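Local atomic coordinates of toll-like receptor 13 (Mus musculus, PDB entry 4Z0C), a protein that recognises and binds bacterial 23S rRNA as an innate immune receptor and signals through MYD88 and TRAF6 to activate NF-kappa-B and inflammatory responses. Residues L592-S597 against L608-N613; V564-H569 against L580-T585; N545-L550 against L556-N561; Y9-H14 against L629-L634. All blocks are in the same frame, centred on the assembly; numbering follows the deposited sequence.

Contact 1. Residues L592-S597 against L608-N613; sequences LYLNAS and LRLENN. With nucleotides of chain C.
Leu-592 and Leu-594 meet Asn-613 and Leu-610 in the core of a leucine-rich repeat solenoid, between consecutive repeats. The Leu-592 methyl CD1 rests on the amide of Asn-613, 4.1 Å from ND2, with the two side chains at about a right angle. Leu-594 CD1 touches Leu-610 CD2 at 4.3 Å. Asn-613, the consensus asparagine of its repeat, is held by polar bonds: OD1 pairs with Thr-585, and ND2 donates to Ile-582 O and weakly to Leu-610 O.

The other side of 608-613 carries Arg-609 and Glu-611 to the RNA of chain C. Arg-609 NH2 donates almost straight to OP2 of A6 (2.6 Å, 169°), which lies at the edge of the guanidinium, in its plane. NH1 adds a weak bond to the same oxygen. Glu-611, extended beyond CG, uses OE1 to accept from both N1 and N2 of G8, each at 2.8 Å. It thus reads the Watson-Crick edge of the guanine. Its OE2 is fixed by Ser-633 OG.

Strand 607-609 lies between strands 579-581 and 631-633 in the inner parallel array. Strand 592-594 runs beside strand 564-566 in a separate small parallel sheet.

Contact 2. Residues V564-H569 against L580-T585; sequences VFLDHH and LDISGT. With nucleotides of chain D.
The outer part of one leucine-rich repeat packs on the inner strand of the next where Val-564 and Leu-566 meet Ile-582 and Thr-585. The second segment carries the inner strand of its repeat, with Leu-580 and Ile-582 in leucine positions of the consensus and Thr-585 in the asparagine position. Val-564 CG2 sits 4.2 Å from CG2 of Ile-582 and is also in touch with CG2 of Thr-585. Leu-566 and Ile-582 reach toward each other tip to tip, CD1 to CD1 at 3.9 Å. Ile-582 does this with CG1 beside its backbone N and an extended end (chi2 -179°), while CG2 turns to the valine.

Asp-581 OD1 takes the backbone N of Ser-583 in an Asx turn, met from above the carboxylate plane. Its OD2 accepts from an adenine N6 of the bound RNA.

On the far side, Phe-565 and Asp-567 hold the cytosine of C10 of chain D. Asp-567 OD2 lies 2.7 Å from C10 N3; two usual acceptors this close suggest that one of them is protonated. C10 N4 donates to Asp-567 OD1 (3.1 Å, 165°). C5 of the base lies 3.6 Å above the Phe-565 ring, over its centre.

Contact 3. Residues N545-L550 against L556-N561; sequences NFFQGL and LLLGKN
Leu-556 opens the second segment with its side chain set against Phe-547, the two approaching from opposite directions. Its CG stands opposite the backbone N across the CA-CB bond (chi1 179°), and both methyls then reach the far end of the ring. CD2 lies over one face in a CH-pi contact, 4.2 Å from the centroid of the Phe-547 ring and 23° off its normal. CD1 comes to 3.9 Å from Phe-547 CE1. The opposite face of that ring is met by Phe-546, whose CD2 lies 3.6 Å above the plane, toward the rim. Phe-547 is therefore gripped between a leucine and a phenylalanine.

Leu-558 follows on the same inward side. Its CD2 is 4.4 Å from Phe-547 CZ and lies at the ring edge, near the plane. Lys-560 packs on an adenine base of the bound RNA. Asn-561, the consensus asparagine, ends the segment. Its ND2 donates to Leu-558 O at 2.7 Å, from above the carbonyl plane, and also to Leu-532 O in the previous coil. Its OD1 accepts from Gln-535 N.

Phe-547 and Leu-550 fit the F-x-x-L pattern of a typical repeat, on a loop of two overlapping beta turns, type I and type II. Phe-547 and Leu-556 both touch Leu-530 of strand 529-531. Strand 555-557 lies between that strand and strand 579-581.

Contact 4. Residues Y9-H14 against L629-L634; sequences YEFDIH and LQVFSL. With nucleotides of chain C.
Glu-10 and Val-631 bring their CA atoms to 7.0 Å where a type I beta turn, Tyr-9 to Asp-12, meets strand 631-633. The turn is part of the loop between strands 7-9 and 15-17, at the N-terminal end of the leucine-rich repeat solenoid, the receptor's ectodomain. Here it touches a repeat near the C-terminal end, so the contact joins the two ends of the ring.

Val-631 spreads its methyls between two partners. CG2 is 3.9 Å from Phe-11 CE1 and approaches that ring obliquely. CG1 is 3.8 Å from Glu-10 OE1, with the side chains at about a right angle. The same OE1 forms a salt bridge with Arg-609, and the Glu-10 side chain also packs on Phe-655 of strand 655-657.

A6 of chain C is held against the same turn. The edge of the Phe-11 ring faces its phosphate, CE2 being 3.7 Å from OP2. Just after the turn, Asp-12 OD1 accepts from the backbone N of His-14, an Asx turn, and from His-14 ND1 at 2.8 Å on its syn lone pair.

Tyr-9 carries the base. With CG trans to the backbone N (chi1 171°), its ring lies between the turn and the RNA. Phe-11 N sits 3.7 Å above the centre of one face of the Tyr-9 ring, and adenine C5 of A6 lies 3.4 Å above the opposite face, toward the rim.

Overall arrangement
The chain opens contact 4 near the N terminus, at 9-14, and closes it only at 629-634. The loop so formed holds almost the whole run of leucine-rich repeats. Contacts 3, 2 and 1 are nested inside it. They follow one another in series, and none crosses another. Each closes a short loop between the outer part of one repeat and the inner strand of the next. Contacts 3 and 2 are tied by backbone hydrogen bonds between 556-561 and 580-585. Contacts 2 and 1 share neighbouring strands in both the inner array and the small outer sheet. Contact 1 then adjoins contact 4, where the N-terminal loop 9-14 reaches the late repeats beside the RNA.

Contact 1. Residues L592-S597 against L608-N613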
# COMPACT_ATOMS: atom_id res chain seq x y z
N LEU A 592 -3.11 7.51 18.93
CA LEU A 592 -4.51 7.33 19.30
C LEU A 592 -4.95 8.38 20.29
O LEU A 592 -4.27 8.61 21.28
CB LEU A 592 -4.70 5.95 19.94
CG LEU A 592 -6.00 5.16 19.75
CD1 LEU A 592 -6.26 4.27 20.98
CD2 LEU A 592 -7.21 6.00 19.41
N TYR A 593 -6.06 9.04 20.00
CA TYR A 593 -6.72 9.88 20.98
C TYR A 593 -8.21 9.65 20.95
O TYR A 593 -8.83 9.74 19.90
CB TYR A 593 -6.42 11.36 20.77
CG TYR A 593 -6.98 12.22 21.88
CD1 TYR A 593 -8.30 12.68 21.85
CD2 TYR A 593 -6.20 12.56 22.97
CE1 TYR A 593 -8.82 13.45 22.88
CE2 TYR A 593 -6.71 13.32 24.01
CZ TYR A 593 -8.01 13.76 23.96
OH TYR A 593 -8.49 14.53 24.99
N LEU A 594 -8.77 9.39 22.13
CA LEU A 594 -10.21 9.21 22.29
C LEU A 594 -10.69 10.20 23.35
O LEU A 594 -10.16 10.20 24.47
CB LEU A 594 -10.54 7.77 22.72
CG LEU A 594 -9.99 6.62 21.87
CD1 LEU A 594 -10.27 5.27 22.51
CD2 LEU A 594 -10.58 6.65 20.48
N ASN A 595 -11.63 11.07 22.99
CA ASN A 595 -12.20 12.02 23.94
C ASN A 595 -12.72 11.25 25.15
O ASN A 595 -13.22 10.13 25.02
CB ASN A 595 -13.33 12.82 23.28
CG ASN A 595 -13.96 13.86 24.22
OD1 ASN A 595 -14.64 13.51 25.18
ND2 ASN A 595 -13.75 15.15 23.92
N ALA A 596 -12.58 11.85 26.33
CA ALA A 596 -12.93 11.17 27.58
C ALA A 596 -14.37 10.65 27.55
O ALA A 596 -14.65 9.58 28.07
CB ALA A 596 -12.71 12.08 28.77
N SER A 597 -15.28 11.39 26.91
CA SER A 597 -16.68 10.97 26.87
C SER A 597 -17.13 10.45 25.50
O SER A 597 -18.32 10.45 25.20
CB SER A 597 -17.58 12.13 27.31
OG SER A 597 -17.26 13.33 26.61
N LEU A 608 -15.88 -4.34 21.84
CA LEU A 608 -14.94 -3.23 21.78
C LEU A 608 -13.53 -3.79 21.81
O LEU A 608 -13.13 -4.43 22.79
CB LEU A 608 -15.16 -2.25 22.95
CG LEU A 608 -14.09 -1.14 23.05
CD1 LEU A 608 -14.05 -0.27 21.82
CD2 LEU A 608 -14.27 -0.30 24.30
N ARG A 609 -12.81 -3.57 20.72
CA ARG A 609 -11.42 -3.99 20.58
C ARG A 609 -10.49 -2.80 20.38
O ARG A 609 -10.64 -2.01 19.45
CB ARG A 609 -11.27 -5.01 19.45
CG ARG A 609 -11.91 -6.36 19.78
CD ARG A 609 -11.95 -7.28 18.57
NE ARG A 609 -12.42 -8.62 18.93
CZ ARG A 609 -12.80 -9.54 18.05
NH1 ARG A 609 -12.77 -9.26 16.75
NH2 ARG A 609 -13.20 -10.73 18.47
N LEU A 610 -9.54 -2.68 21.30
CA LEU A 610 -8.62 -1.56 21.37
C LEU A 610 -7.24 -2.16 21.52
O LEU A 610 -6.45 -1.70 22.33
CB LEU A 610 -8.97 -0.70 22.58
CG LEU A 610 -9.62 0.68 22.41
CD1 LEU A 610 -10.58 0.74 21.24
CD2 LEU A 610 -10.29 1.16 23.69
N GLU A 611 -6.99 -3.22 20.75
CA GLU A 611 -5.79 -4.05 20.89
C GLU A 611 -4.55 -3.50 20.19
O GLU A 611 -4.66 -2.73 19.24
CB GLU A 611 -6.06 -5.48 20.35
CG GLU A 611 -7.48 -6.00 20.62
CD GLU A 611 -7.76 -7.42 20.06
OE1 GLU A 611 -6.94 -7.98 19.30
OE2 GLU A 611 -8.85 -7.94 20.36
N ASN A 612 -3.38 -3.93 20.63
CA ASN A 612 -2.13 -3.58 19.96
C ASN A 612 -2.00 -2.08 19.74
O ASN A 612 -1.63 -1.62 18.66
CB ASN A 612 -2.01 -4.32 18.63
CG ASN A 612 -0.67 -5.00 18.48
OD1 ASN A 612 0.37 -4.36 18.30
ND2 ASN A 612 -0.67 -6.33 18.55
N ASN A 613 -2.34 -1.31 20.77
CA ASN A 613 -2.22 0.13 20.68
C ASN A 613 -1.16 0.63 21.62
O ASN A 613 -0.96 1.83 21.74
CB ASN A 613 -3.54 0.79 21.00
CG ASN A 613 -4.48 0.80 19.84
OD1 ASN A 613 -4.09 1.17 18.74
ND2 ASN A 613 -5.71 0.36 20.06
P G C 8 -2.92 -13.55 18.60
OP1 G C 8 -2.17 -14.65 19.26
OP2 G C 8 -3.95 -12.74 19.30
O5' G C 8 -1.78 -12.56 18.10
C5' G C 8 -0.81 -13.03 17.17
C4' G C 8 0.14 -11.95 16.73
O4' G C 8 -0.56 -10.97 15.91
C3' G C 8 0.80 -11.16 17.87
O3' G C 8 2.20 -11.10 17.68
C2' G C 8 0.21 -9.76 17.74
O2' G C 8 1.08 -8.72 18.11
C1' G C 8 -0.14 -9.68 16.27
N9 G C 8 -1.18 -8.70 16.00
C8 G C 8 -1.05 -7.62 15.17
N7 G C 8 -2.10 -6.85 15.18
C5 G C 8 -2.97 -7.43 16.11
C6 G C 8 -4.27 -7.04 16.54
O6 G C 8 -4.94 -6.06 16.19
N1 G C 8 -4.79 -7.91 17.48
C2 G C 8 -4.14 -9.02 17.95
N2 G C 8 -4.81 -9.74 18.87
N3 G C 8 -2.93 -9.40 17.56
C4 G C 8 -2.40 -8.56 16.64
P A C 7 -7.72 -15.51 18.14
OP1 A C 7 -6.60 -16.40 18.54
OP2 A C 7 -8.33 -14.57 19.12
O5' A C 7 -7.22 -14.65 16.90
C5' A C 7 -6.32 -15.19 15.94
C4' A C 7 -5.32 -14.16 15.49
O4' A C 7 -5.97 -13.13 14.69
C3' A C 7 -4.64 -13.37 16.60
O3' A C 7 -3.59 -14.10 17.24
C2' A C 7 -4.18 -12.11 15.88
O2' A C 7 -3.00 -12.36 15.13
C1' A C 7 -5.33 -11.88 14.89
N9 A C 7 -6.32 -10.93 15.42
C8 A C 7 -7.22 -11.18 16.43
N7 A C 7 -7.99 -10.16 16.71
C5 A C 7 -7.56 -9.17 15.84
C6 A C 7 -7.98 -7.83 15.66
N6 A C 7 -8.97 -7.30 16.38
N1 A C 7 -7.36 -7.07 14.71
C2 A C 7 -6.37 -7.64 13.99
N3 A C 7 -5.88 -8.89 14.09
C4 A C 7 -6.53 -9.61 15.04
P A C 6 -13.14 -13.32 15.70
OP1 A C 6 -13.78 -13.81 14.45
OP2 A C 6 -13.91 -12.34 16.50
O5' A C 6 -12.73 -14.58 16.57
C5' A C 6 -12.01 -14.45 17.80
C4' A C 6 -11.07 -15.61 18.02
O4' A C 6 -11.83 -16.86 18.05
C3' A C 6 -10.02 -15.80 16.94
O3' A C 6 -8.88 -16.42 17.53
C2' A C 6 -10.69 -16.79 15.99
O2' A C 6 -9.80 -17.53 15.18
C1' A C 6 -11.43 -17.70 16.97
N9 A C 6 -12.66 -18.30 16.45
C8 A C 6 -13.56 -17.78 15.54
N7 A C 6 -14.61 -18.55 15.33
C5 A C 6 -14.42 -19.64 16.18
C6 A C 6 -15.18 -20.79 16.44
N6 A C 6 -16.35 -21.06 15.85
N1 A C 6 -14.70 -21.68 17.34
C2 A C 6 -13.53 -21.41 17.94
N3 A C 6 -12.72 -20.36 17.78
C4 A C 6 -13.23 -19.50 16.88

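Contact 2. Residues V564-H569 against L580-T585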
# COMPACT_ATOMS: atom_id res chain seq x y z
N VAL A 564 -5.21 7.52 14.74
CA VAL A 564 -6.64 7.80 14.76
C VAL A 564 -6.87 8.78 15.90
O VAL A 564 -6.60 8.47 17.05
CB VAL A 564 -7.52 6.54 15.02
CG1 VAL A 564 -8.98 6.90 14.87
CG2 VAL A 564 -7.18 5.43 14.06
N PHE A 565 -7.34 9.98 15.57
CA PHE A 565 -7.61 11.00 16.58
C PHE A 565 -9.09 11.31 16.57
O PHE A 565 -9.60 11.94 15.64
CB PHE A 565 -6.80 12.27 16.31
CG PHE A 565 -5.32 12.04 16.16
CD1 PHE A 565 -4.62 11.28 17.08
CD2 PHE A 565 -4.63 12.55 15.07
CE1 PHE A 565 -3.25 11.05 16.93
CE2 PHE A 565 -3.26 12.34 14.91
CZ PHE A 565 -2.57 11.58 15.85
N LEU A 566 -9.77 10.88 17.63
CA LEU A 566 -11.19 11.15 17.83
C LEU A 566 -11.29 12.09 19.05
O LEU A 566 -11.52 11.66 20.17
CB LEU A 566 -11.94 9.82 18.06
CG LEU A 566 -11.97 8.89 16.83
CD1 LEU A 566 -11.87 7.39 17.18
CD2 LEU A 566 -13.23 9.15 16.02
N ASP A 567 -11.09 13.38 18.79
CA ASP A 567 -10.94 14.39 19.84
C ASP A 567 -12.26 14.84 20.43
O ASP A 567 -12.30 15.34 21.54
CB ASP A 567 -10.23 15.64 19.31
CG ASP A 567 -8.86 15.36 18.73
OD1 ASP A 567 -8.21 14.37 19.13
OD2 ASP A 567 -8.42 16.17 17.90
N HIS A 568 -13.33 14.73 19.65
CA HIS A 568 -14.58 15.36 20.04
C HIS A 568 -15.71 14.36 20.37
O HIS A 568 -15.55 13.53 21.26
CB HIS A 568 -15.00 16.36 18.96
CG HIS A 568 -13.93 17.35 18.63
ND1 HIS A 568 -13.47 18.28 19.53
CD2 HIS A 568 -13.20 17.54 17.49
CE1 HIS A 568 -12.53 19.02 18.97
NE2 HIS A 568 -12.34 18.58 17.74
N HIS A 569 -16.84 14.44 19.67
CA HIS A 569 -17.94 13.51 19.94
C HIS A 569 -18.41 12.81 18.66
O HIS A 569 -19.61 12.74 18.38
CB HIS A 569 -19.07 14.22 20.67
CG HIS A 569 -18.77 14.46 22.12
ND1 HIS A 569 -19.18 15.59 22.79
CD2 HIS A 569 -18.09 13.71 23.02
CE1 HIS A 569 -18.77 15.52 24.05
NE2 HIS A 569 -18.10 14.40 24.21
N LEU A 580 -17.14 -2.20 17.61
CA LEU A 580 -16.17 -1.17 17.27
C LEU A 580 -14.75 -1.72 17.40
O LEU A 580 -14.41 -2.29 18.43
CB LEU A 580 -16.33 0.04 18.21
CG LEU A 580 -15.25 1.10 18.05
CD1 LEU A 580 -15.34 1.64 16.66
CD2 LEU A 580 -15.43 2.22 19.07
N ASP A 581 -13.94 -1.58 16.36
CA ASP A 581 -12.53 -1.96 16.45
C ASP A 581 -11.58 -0.80 16.06
O ASP A 581 -11.64 -0.28 14.95
CB ASP A 581 -12.25 -3.19 15.58
CG ASP A 581 -10.80 -3.67 15.66
OD1 ASP A 581 -9.88 -2.94 15.25
OD2 ASP A 581 -10.58 -4.81 16.09
N ILE A 582 -10.74 -0.41 17.01
CA ILE A 582 -9.67 0.55 16.79
C ILE A 582 -8.36 -0.01 17.31
O ILE A 582 -7.73 0.54 18.23
CB ILE A 582 -9.95 1.88 17.49
CG1 ILE A 582 -11.41 2.26 17.31
CG2 ILE A 582 -9.04 2.96 16.90
CD1 ILE A 582 -11.79 3.57 17.93
N SER A 583 -7.96 -1.14 16.72
CA SER A 583 -6.76 -1.84 17.14
C SER A 583 -5.62 -1.56 16.18
O SER A 583 -5.85 -1.20 15.04
CB SER A 583 -7.03 -3.34 17.19
OG SER A 583 -8.16 -3.60 18.01
N GLY A 584 -4.40 -1.72 16.67
CA GLY A 584 -3.23 -1.73 15.80
C GLY A 584 -2.64 -0.38 15.41
O GLY A 584 -1.94 -0.32 14.42
N THR A 585 -2.91 0.69 16.16
CA THR A 585 -2.21 1.95 15.93
C THR A 585 -0.78 1.88 16.47
O THR A 585 0.10 2.57 15.99
CB THR A 585 -2.95 3.18 16.49
OG1 THR A 585 -2.76 3.27 17.92
CG2 THR A 585 -4.44 3.10 16.15
P C D 10 0.95 18.31 15.34
OP1 C D 10 0.87 19.76 15.08
OP2 C D 10 1.15 17.82 16.74
O5' C D 10 -0.37 17.65 14.76
C5' C D 10 -0.72 17.85 13.40
C4' C D 10 -2.11 18.41 13.28
O4' C D 10 -3.06 17.42 13.77
C3' C D 10 -2.38 19.70 14.07
O3' C D 10 -3.23 20.56 13.31
C2' C D 10 -3.11 19.19 15.31
O2' C D 10 -3.99 20.13 15.88
C1' C D 10 -3.89 18.00 14.75
N1 C D 10 -4.20 16.98 15.76
C2 C D 10 -5.51 16.89 16.25
O2 C D 10 -6.40 17.63 15.80
N3 C D 10 -5.79 15.99 17.21
C4 C D 10 -4.82 15.21 17.69
N4 C D 10 -5.17 14.33 18.64
C5 C D 10 -3.48 15.28 17.22
C6 C D 10 -3.21 16.17 16.26

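Contact 3. Residues N545-L550 against L556-N561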
# COMPACT_ATOMS: atom_id res chain seq x y z
N ASN A 545 -17.81 15.83 12.40
CA ASN A 545 -19.12 15.32 12.00
C ASN A 545 -18.97 14.17 10.99
O ASN A 545 -19.85 13.92 10.15
CB ASN A 545 -19.96 16.44 11.37
CG ASN A 545 -19.29 17.04 10.16
OD1 ASN A 545 -18.07 16.91 9.98
ND2 ASN A 545 -20.08 17.67 9.29
N PHE A 546 -17.85 13.47 11.08
CA PHE A 546 -17.53 12.47 10.09
C PHE A 546 -18.58 11.37 9.95
O PHE A 546 -18.80 10.87 8.84
CB PHE A 546 -16.16 11.86 10.38
CG PHE A 546 -15.54 11.16 9.20
CD1 PHE A 546 -15.23 11.87 8.05
CD2 PHE A 546 -15.27 9.80 9.25
CE1 PHE A 546 -14.66 11.23 6.97
CE2 PHE A 546 -14.68 9.15 8.18
CZ PHE A 546 -14.39 9.87 7.03
N PHE A 547 -19.25 11.02 11.05
CA PHE A 547 -20.19 9.88 11.06
C PHE A 547 -21.68 10.21 11.07
O PHE A 547 -22.52 9.33 11.25
CB PHE A 547 -19.85 8.92 12.21
CG PHE A 547 -18.49 8.32 12.09
CD1 PHE A 547 -18.19 7.47 11.03
CD2 PHE A 547 -17.49 8.64 12.99
CE1 PHE A 547 -16.93 6.92 10.89
CE2 PHE A 547 -16.22 8.11 12.86
CZ PHE A 547 -15.94 7.23 11.81
N GLN A 548 -21.98 11.48 10.85
CA GLN A 548 -23.34 11.99 10.72
C GLN A 548 -24.16 11.14 9.73
O GLN A 548 -23.70 10.81 8.64
CB GLN A 548 -23.27 13.44 10.22
CG GLN A 548 -24.54 14.27 10.31
CD GLN A 548 -24.80 14.81 11.71
OE1 GLN A 548 -24.02 14.58 12.64
NE2 GLN A 548 -25.90 15.54 11.86
N GLY A 549 -25.37 10.77 10.14
CA GLY A 549 -26.31 10.10 9.26
C GLY A 549 -26.27 8.59 9.40
O GLY A 549 -27.04 7.89 8.74
N LEU A 550 -25.39 8.11 10.27
CA LEU A 550 -25.12 6.68 10.39
C LEU A 550 -25.77 6.01 11.62
O LEU A 550 -25.15 5.17 12.29
CB LEU A 550 -23.61 6.43 10.35
CG LEU A 550 -22.99 6.58 8.95
CD1 LEU A 550 -21.49 6.39 8.97
CD2 LEU A 550 -23.63 5.58 8.01
N LEU A 556 -18.17 -0.77 12.98
CA LEU A 556 -17.21 0.22 12.49
C LEU A 556 -15.81 -0.34 12.70
O LEU A 556 -15.47 -0.75 13.81
CB LEU A 556 -17.37 1.56 13.21
CG LEU A 556 -16.46 2.76 12.91
CD1 LEU A 556 -16.46 3.08 11.44
CD2 LEU A 556 -16.92 3.97 13.70
N LEU A 557 -15.03 -0.43 11.63
CA LEU A 557 -13.67 -0.94 11.72
C LEU A 557 -12.69 0.20 11.37
O LEU A 557 -12.68 0.64 10.23
CB LEU A 557 -13.47 -2.10 10.77
CG LEU A 557 -14.46 -3.26 10.76
CD1 LEU A 557 -13.93 -4.27 9.81
CD2 LEU A 557 -14.63 -3.89 12.15
N LEU A 558 -11.93 0.68 12.36
CA LEU A 558 -10.96 1.74 12.15
C LEU A 558 -9.56 1.22 12.50
O LEU A 558 -8.61 2.01 12.64
CB LEU A 558 -11.28 2.96 13.03
CG LEU A 558 -12.59 3.70 12.80
CD1 LEU A 558 -12.80 4.71 13.93
CD2 LEU A 558 -12.64 4.38 11.47
N GLY A 559 -9.44 -0.09 12.68
CA GLY A 559 -8.16 -0.70 13.03
C GLY A 559 -7.06 -0.55 11.98
O GLY A 559 -7.32 -0.10 10.86
N LYS A 560 -5.83 -0.90 12.34
CA LYS A 560 -4.67 -0.87 11.43
C LYS A 560 -4.30 0.49 10.85
O LYS A 560 -3.53 0.55 9.88
CB LYS A 560 -4.83 -1.87 10.27
CG LYS A 560 -5.11 -3.30 10.73
CD LYS A 560 -4.88 -4.32 9.63
CE LYS A 560 -5.04 -5.72 10.21
NZ LYS A 560 -4.23 -5.93 11.45
N ASN A 561 -4.85 1.58 11.41
CA ASN A 561 -4.45 2.94 11.04
C ASN A 561 -3.21 3.39 11.84
O ASN A 561 -3.15 3.19 13.05
CB ASN A 561 -5.60 3.93 11.26
CG ASN A 561 -6.62 3.91 10.14
OD1 ASN A 561 -6.39 4.46 9.06
ND2 ASN A 561 -7.76 3.28 10.39

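Contact 4. Residues Y9-H14 against L629-L634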
# COMPACT_ATOMS: atom_id res chain seq x y z
N TYR A 9 -13.42 -19.30 23.48
CA TYR A 9 -13.84 -18.49 22.35
C TYR A 9 -14.83 -17.44 22.83
O TYR A 9 -15.75 -17.73 23.56
CB TYR A 9 -14.46 -19.40 21.28
CG TYR A 9 -15.15 -18.71 20.13
CD1 TYR A 9 -14.51 -17.70 19.39
CD2 TYR A 9 -16.43 -19.10 19.75
CE1 TYR A 9 -15.16 -17.08 18.33
CE2 TYR A 9 -17.07 -18.50 18.68
CZ TYR A 9 -16.44 -17.50 17.97
OH TYR A 9 -17.13 -16.93 16.92
N GLU A 10 -14.65 -16.22 22.37
CA GLU A 10 -15.39 -15.08 22.87
C GLU A 10 -16.92 -15.21 22.71
O GLU A 10 -17.67 -14.68 23.52
CB GLU A 10 -14.84 -13.80 22.19
CG GLU A 10 -13.58 -14.12 21.33
CD GLU A 10 -12.65 -12.93 21.12
OE1 GLU A 10 -13.12 -11.83 20.77
OE2 GLU A 10 -11.42 -13.11 21.29
N PHE A 11 -17.37 -15.92 21.68
CA PHE A 11 -18.79 -15.98 21.38
C PHE A 11 -19.40 -17.36 21.61
O PHE A 11 -20.55 -17.61 21.24
CB PHE A 11 -19.08 -15.48 19.96
CG PHE A 11 -18.52 -14.11 19.68
CD1 PHE A 11 -19.01 -12.99 20.36
CD2 PHE A 11 -17.48 -13.93 18.77
CE1 PHE A 11 -18.48 -11.73 20.14
CE2 PHE A 11 -16.94 -12.66 18.54
CZ PHE A 11 -17.45 -11.57 19.21
N ASP A 12 -18.63 -18.28 22.19
CA ASP A 12 -19.17 -19.55 22.69
C ASP A 12 -18.24 -20.19 23.74
O ASP A 12 -17.20 -20.75 23.37
CB ASP A 12 -19.42 -20.50 21.53
CG ASP A 12 -20.22 -21.78 21.94
OD1 ASP A 12 -20.22 -22.22 23.12
OD2 ASP A 12 -20.91 -22.34 21.07
N ILE A 13 -18.61 -20.09 25.03
CA ILE A 13 -17.81 -20.65 26.15
C ILE A 13 -17.46 -22.15 25.99
O ILE A 13 -16.50 -22.63 26.61
CB ILE A 13 -18.49 -20.42 27.56
CG1 ILE A 13 -19.87 -21.09 27.65
CG2 ILE A 13 -18.62 -18.94 27.90
CD1 ILE A 13 -20.48 -21.07 29.07
N HIS A 14 -18.22 -22.88 25.19
CA HIS A 14 -17.96 -24.32 24.99
C HIS A 14 -16.79 -24.60 24.02
O HIS A 14 -16.39 -25.76 23.83
CB HIS A 14 -19.22 -25.01 24.48
CG HIS A 14 -20.40 -24.82 25.38
ND1 HIS A 14 -21.37 -23.88 25.13
CD2 HIS A 14 -20.75 -25.42 26.54
CE1 HIS A 14 -22.28 -23.92 26.09
NE2 HIS A 14 -21.92 -24.84 26.96
N LEU A 629 -21.80 -3.89 26.98
CA LEU A 629 -20.50 -4.43 26.58
C LEU A 629 -20.27 -5.85 27.09
O LEU A 629 -20.27 -6.09 28.30
CB LEU A 629 -19.37 -3.50 27.02
CG LEU A 629 -18.04 -3.75 26.30
CD1 LEU A 629 -18.20 -3.47 24.79
CD2 LEU A 629 -16.93 -2.90 26.89
N GLN A 630 -20.07 -6.80 26.16
CA GLN A 630 -19.82 -8.21 26.50
C GLN A 630 -18.38 -8.61 26.25
O GLN A 630 -17.81 -9.41 27.00
CB GLN A 630 -20.72 -9.14 25.69
CG GLN A 630 -22.21 -8.85 25.78
CD GLN A 630 -23.05 -9.86 24.99
OE1 GLN A 630 -22.96 -9.95 23.76
NE2 GLN A 630 -23.84 -10.65 25.72
N VAL A 631 -17.81 -8.09 25.17
CA VAL A 631 -16.43 -8.39 24.82
C VAL A 631 -15.63 -7.09 24.81
O VAL A 631 -15.98 -6.14 24.14
CB VAL A 631 -16.34 -9.10 23.46
CG1 VAL A 631 -14.89 -9.40 23.13
CG2 VAL A 631 -17.14 -10.39 23.52
N PHE A 632 -14.58 -7.07 25.63
CA PHE A 632 -13.73 -5.92 25.80
C PHE A 632 -12.31 -6.43 25.67
O PHE A 632 -11.87 -7.23 26.50
CB PHE A 632 -13.93 -5.30 27.19
CG PHE A 632 -13.25 -3.95 27.39
CD1 PHE A 632 -12.60 -3.31 26.32
CD2 PHE A 632 -13.23 -3.34 28.64
CE1 PHE A 632 -11.97 -2.08 26.49
CE2 PHE A 632 -12.60 -2.11 28.82
CZ PHE A 632 -11.97 -1.47 27.74
N SER A 633 -11.60 -6.01 24.63
CA SER A 633 -10.24 -6.49 24.48
C SER A 633 -9.19 -5.40 24.50
O SER A 633 -9.25 -4.44 23.74
CB SER A 633 -10.07 -7.33 23.23
OG SER A 633 -8.74 -7.83 23.18
N LEU A 634 -8.21 -5.59 25.37
CA LEU A 634 -7.10 -4.67 25.53
C LEU A 634 -5.82 -5.48 25.34
O LEU A 634 -4.77 -5.17 25.89
CB LEU A 634 -7.17 -4.01 26.92
CG LEU A 634 -8.35 -3.06 27.14
CD1 LEU A 634 -8.60 -2.83 28.62
CD2 LEU A 634 -8.10 -1.73 26.47
P A C 6 -13.14 -13.32 15.70
OP1 A C 6 -13.78 -13.81 14.45
OP2 A C 6 -13.91 -12.34 16.50
O5' A C 6 -12.73 -14.58 16.57
C5' A C 6 -12.01 -14.45 17.80
C4' A C 6 -11.07 -15.61 18.02
O4' A C 6 -11.83 -16.86 18.05
C3' A C 6 -10.02 -15.80 16.94
O3' A C 6 -8.88 -16.42 17.53
C2' A C 6 -10.69 -16.79 15.99
O2' A C 6 -9.80 -17.53 15.18
C1' A C 6 -11.43 -17.70 16.97
N9 A C 6 -12.66 -18.30 16.45
C8 A C 6 -13.56 -17.78 15.54
N7 A C 6 -14.61 -18.55 15.33
C5 A C 6 -14.42 -19.64 16.18
C6 A C 6 -15.18 -20.79 16.44
N6 A C 6 -16.35 -21.06 15.85
N1 A C 6 -14.70 -21.68 17.34
C2 A C 6 -13.53 -21.41 17.94
N3 A C 6 -12.72 -20.36 17.78
C4 A C 6 -13.23 -19.50 16.88